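Local coordinates for acetoin utilization protein (Exiguobacterium sibiricum, PDB 2Q04) that is probably a GNAT-family acyltransferase, named for a role in acetoin utilization, at residues K189-P193 with E194-H198; G38-A41 with F42-A46. All coordinates share one frame; numbering follows the deposited sequence.

Interaction 1 (K189-P193 with E194-H198)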
loop_
_atom_site.group_PDB
_atom_site.type_symbol
_atom_site.label_atom_id
_atom_site.label_comp_id
_atom_site.label_asym_id
_atom_site.label_seq_id
_atom_site.Cartn_x
_atom_site.Cartn_y
_atom_site.Cartn_z
ATOM N N LYS A 189 -14.648 -6.874 5.983
ATOM C CA LYS A 189 -15.996 -7.392 6.238
ATOM C C LYS A 189 -16.294 -7.573 7.743
ATOM O O LYS A 189 -17.453 -7.507 8.162
ATOM C CB LYS A 189 -16.163 -8.746 5.504
ATOM C CG LYS A 189 -17.498 -9.417 5.708
ATOM N N HIS A 190 -15.241 -7.811 8.542
ATOM C CA HIS A 190 -15.392 -8.032 10.011
ATOM C C HIS A 190 -15.091 -6.788 10.843
ATOM O O HIS A 190 -15.014 -6.870 12.064
ATOM C CB HIS A 190 -14.435 -9.143 10.501
ATOM C CG HIS A 190 -14.754 -10.499 9.980
ATOM N ND1 HIS A 190 -13.876 -11.219 9.199
ATOM C CD2 HIS A 190 -15.822 -11.304 10.187
ATOM C CE1 HIS A 190 -14.404 -12.397 8.920
ATOM N NE2 HIS A 190 -15.584 -12.475 9.508
ATOM N N VAL A 191 -14.856 -5.663 10.194
ATOM C CA VAL A 191 -14.495 -4.451 10.912
ATOM C C VAL A 191 -15.717 -3.873 11.615
ATOM O O VAL A 191 -16.789 -3.755 11.019
ATOM C CB VAL A 191 -13.892 -3.409 9.974
ATOM C CG1 VAL A 191 -13.645 -2.095 10.711
ATOM C CG2 VAL A 191 -12.606 -3.937 9.380
ATOM N N ALA A 192 -15.549 -3.523 12.890
ATOM C CA ALA A 192 -16.648 -2.999 13.692
ATOM C C ALA A 192 -16.992 -1.547 13.300
ATOM O O ALA A 192 -16.145 -0.822 12.780
ATOM C CB ALA A 192 -16.301 -3.074 15.152
ATOM N N PRO A 193 -18.252 -1.122 13.557
ATOM C CA PRO A 193 -18.677 0.263 13.283
ATOM C C PRO A 193 -17.848 1.326 14.033
ATOM O O PRO A 193 -17.690 2.446 13.543
ATOM C CB PRO A 193 -20.136 0.287 13.773
ATOM C CG PRO A 193 -20.567 -1.125 13.771
ATOM C CD PRO A 193 -19.364 -1.941 14.079
ATOM N N GLU A 194 -17.347 0.969 15.214
ATOM C CA GLU A 194 -16.550 1.888 16.032
ATOM C C GLU A 194 -15.248 2.250 15.331
ATOM O O GLU A 194 -14.787 3.378 15.417
ATOM C CB GLU A 194 -16.245 1.263 17.404
ATOM C CG GLU A 194 -17.467 1.112 18.319
ATOM C CD GLU A 194 -18.423 0.008 17.873
ATOM O OE1 GLU A 194 -17.969 -0.945 17.208
ATOM O OE2 GLU A 194 -19.627 0.093 18.201
ATOM N N VAL A 195 -14.662 1.275 14.649
ATOM C CA VAL A 195 -13.434 1.483 13.908
ATOM C C VAL A 195 -13.686 2.409 12.704
ATOM O O VAL A 195 -12.869 3.277 12.394
ATOM C CB VAL A 195 -12.863 0.140 13.403
ATOM C CG1 VAL A 195 -11.643 0.370 12.508
ATOM C CG2 VAL A 195 -12.511 -0.763 14.582
ATOM N N VAL A 196 -14.817 2.205 12.038
ATOM C CA VAL A 196 -15.182 3.013 10.894
ATOM C C VAL A 196 -15.476 4.442 11.321
ATOM O O VAL A 196 -15.127 5.393 10.622
ATOM C CB VAL A 196 -16.412 2.441 10.172
ATOM C CG1 VAL A 196 -16.929 3.431 9.119
ATOM C CG2 VAL A 196 -16.070 1.103 9.530
ATOM N N ALA A 197 -16.131 4.587 12.467
ATOM C CA ALA A 197 -16.456 5.906 12.995
ATOM C C ALA A 197 -15.189 6.671 13.323
ATOM O O ALA A 197 -15.121 7.877 13.128
ATOM C CB ALA A 197 -17.331 5.782 14.230
ATOM N N HIS A 198 -14.191 5.962 13.850
ATOM C CA HIS A 198 -12.916 6.566 14.170
ATOM C C HIS A 198 -12.238 7.039 12.905
ATOM O O HIS A 198 -11.688 8.128 12.859
ATOM C CB HIS A 198 -12.031 5.572 14.891
ATOM C CG HIS A 198 -10.718 6.139 15.324
ATOM N ND1 HIS A 198 -10.615 7.306 16.042
ATOM C CD2 HIS A 198 -9.460 5.653 15.218
ATOM C CE1 HIS A 198 -9.343 7.540 16.319
ATOM N NE2 HIS A 198 -8.624 6.549 15.835
#
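Val-191 meets Val-195 and Val-196 where the chain turns from a loop into helix 193-203, and this is the tightly packed part of the contact. CG1 of Val-191, held anti to its own backbone N (chi1 174°), reaches CB of Val-195 at 3.6 Å, the two side chains crossing at about a right angle. CG2 of Val-196 stands farther off, 4.2 Å from the same Val-191 CG1. Leu-130 of strand 130-135 touches both Val-195 and Val-196, joining this patch to the sheet. Toward solvent the packing thins to Pro-193 and Glu-194, whose side chains run alongside each other; the bend of Glu-194 at chi2 (72°) folds its carboxylate back, leaving OE1 3.4 Å from CB of Ala-192 and in van der Waals contact with the proline ring. Ala-192 is the N-cap residue. Its carbonyl O takes two weak hydrogen bonds, from Val-195 N at 3.2 Å and from Val-196 N at 3.4 Å, before the regular helical bond from Ala-197 N to Pro-193 O at 2.9 Å. Glu-194 is exposed and touches a crystal neighbour, but a carboxylate at a helix N-terminus, toward which the N-H groups point, may be modestly stabilised in its charged form.

Interaction 2 (G38-A41 with F42-A46)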
loop_
_atom_site.group_PDB
_atom_site.type_symbol
_atom_site.label_atom_id
_atom_site.label_comp_id
_atom_site.label_asym_id
_atom_site.label_seq_id
_atom_site.Cartn_x
_atom_site.Cartn_y
_atom_site.Cartn_z
ATOM N N GLY A 38 15.123 0.181 -10.580
ATOM C CA GLY A 38 14.073 1.088 -11.041
ATOM C C GLY A 38 12.980 1.378 -10.019
ATOM O O GLY A 38 11.922 1.897 -10.378
ATOM N N LEU A 39 13.235 1.057 -8.747
ATOM C CA LEU A 39 12.253 1.306 -7.676
ATOM C C LEU A 39 12.727 2.447 -6.770
ATOM O O LEU A 39 12.943 2.257 -5.564
ATOM C CB LEU A 39 12.021 0.029 -6.858
ATOM C CG LEU A 39 11.376 -1.146 -7.625
ATOM C CD1 LEU A 39 11.506 -2.432 -6.846
ATOM C CD2 LEU A 39 9.920 -0.863 -7.942
ATOM N N THR A 40 12.821 3.649 -7.350
ATOM C CA THR A 40 13.395 4.819 -6.655
ATOM C C THR A 40 12.373 5.995 -6.494
ATOM O O THR A 40 12.769 7.166 -6.423
ATOM C CB THR A 40 14.648 5.346 -7.418
ATOM O OG1 THR A 40 14.293 5.659 -8.771
ATOM C CG2 THR A 40 15.759 4.297 -7.421
ATOM N N ALA A 41 11.082 5.662 -6.386
ATOM C CA ALA A 41 10.022 6.688 -6.272
ATOM C C ALA A 41 9.951 7.287 -4.863
ATOM O O ALA A 41 9.464 8.408 -4.684
ATOM C CB ALA A 41 8.667 6.100 -6.664
ATOM N N PHE A 42 10.408 6.530 -3.868
ATOM C CA PHE A 42 10.405 7.004 -2.482
ATOM C C PHE A 42 11.809 7.323 -2.005
ATOM O O PHE A 42 12.041 8.372 -1.407
ATOM C CB PHE A 42 9.729 5.987 -1.572
ATOM C CG PHE A 42 8.254 5.864 -1.815
ATOM C CD1 PHE A 42 7.377 6.842 -1.343
ATOM C CD2 PHE A 42 7.747 4.842 -2.603
ATOM C CE1 PHE A 42 6.018 6.769 -1.608
ATOM C CE2 PHE A 42 6.385 4.760 -2.869
ATOM C CZ PHE A 42 5.521 5.729 -2.364
ATOM N N ARG A 43 12.750 6.428 -2.287
ATOM C CA ARG A 43 14.172 6.689 -2.014
ATOM C C ARG A 43 15.050 5.719 -2.816
ATOM O O ARG A 43 14.545 4.771 -3.423
ATOM C CB ARG A 43 14.470 6.567 -0.507
ATOM C CG ARG A 43 14.447 5.159 0.014
ATOM C CD ARG A 43 14.141 5.112 1.504
ATOM N NE ARG A 43 12.715 5.310 1.775
ATOM C CZ ARG A 43 12.148 5.147 2.972
ATOM N NH1 ARG A 43 12.884 4.803 4.027
ATOM N NH2 ARG A 43 10.840 5.339 3.119
ATOM N N GLN A 44 16.357 5.969 -2.823
ATOM C CA GLN A 44 17.292 5.119 -3.568
ATOM C C GLN A 44 17.171 3.646 -3.094
ATOM O O GLN A 44 16.834 3.392 -1.933
ATOM C CB GLN A 44 18.723 5.632 -3.411
ATOM C CG GLN A 44 18.940 7.054 -3.972
ATOM C CD GLN A 44 18.633 7.159 -5.464
ATOM O OE1 GLN A 44 19.153 6.391 -6.272
ATOM N NE2 GLN A 44 17.812 8.131 -5.830
ATOM N N PRO A 45 17.468 2.674 -3.999
ATOM C CA PRO A 45 17.092 1.252 -3.748
ATOM C C PRO A 45 17.729 0.639 -2.489
ATOM O O PRO A 45 17.068 -0.116 -1.774
ATOM C CB PRO A 45 17.575 0.523 -5.023
ATOM C CG PRO A 45 17.833 1.630 -6.040
ATOM C CD PRO A 45 18.235 2.826 -5.249
ATOM N N ALA A 46 18.994 0.965 -2.222
ATOM C CA ALA A 46 19.678 0.455 -1.028
ATOM C C ALA A 46 18.927 0.877 0.242
ATOM O O ALA A 46 18.677 0.056 1.131
ATOM C CB ALA A 46 21.108 0.955 -0.987
HETATM O O HOH W 1 11.479 3.606 -3.665
#
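The phenyl ring of Phe-42 meets Ala-41 in the turn that leads from strand 34-35 into helix 45-56 within the GNAT fold. Ala-41 approaches this flat group obliquely through its carbonyl carbon, and its CB lies 4.3 Å from Phe-42 CD2. The ring also meets that of His-139, the two planes inclined at about 40°. Ala-100 and Glu-102 of strand 95-103 also touch Phe-42, while Glu-102 accepts a hydrogen bond from Ala-41 N, so one strand receives both the ring and the backbone of the turn. The puckered ring of Pro-45 lies alongside Thr-40, and the methyl CG2 of Thr-40 rests 3.6 Å from Pro-45 CD and equally near CG. With chi1 at 57°, OG1 of Thr-40 sits between N and the carbonyl carbon and CG2 is the branch left to face the proline. Gln-44, the N-cap residue, is bent at chi2 and brings OE1 to 4.2 Å from that same methyl, a loose contact at an exposed surface. No direct hydrogen bond joins 38-41 to 42-46. The turn is instead bridged by a water that accepts from Phe-42 N at 3.1 Å and lies 2.8 Å from Leu-39 O, to which it can donate, although more acceptors surround it than it has protons. The CA-H of Thr-40 points at Arg-43 O, with 3.4 Å between CA and O and an angle of 156° at the hydrogen.

In the fold
Interactions 1 and 2 lead into helices 193-203 and 45-56 respectively, but they lie on opposite sides of the chain's centre, with their own centres 35 Å apart and nearest atoms about 23 Å apart. Strand 95-103 runs between them: Ile-95 touches Val-195 and His-198, whereas Ala-100 and Glu-102 meet the turn of interaction 2. A calcium ion lies about 10 Å from the side chain of Val-195. His-198 NE2 hydrogen-bonds to Glu-89 O, between the calcium ligands Ser-88 and Gly-90; Gly-99, beside Ala-100, belongs to the other calcium site. At interaction 2, 1,2-ethanediol and acetic acid, probably from the crystallisation liquor, come within about 4 Å of the Phe-42 and Pro-45 side chains, respectively.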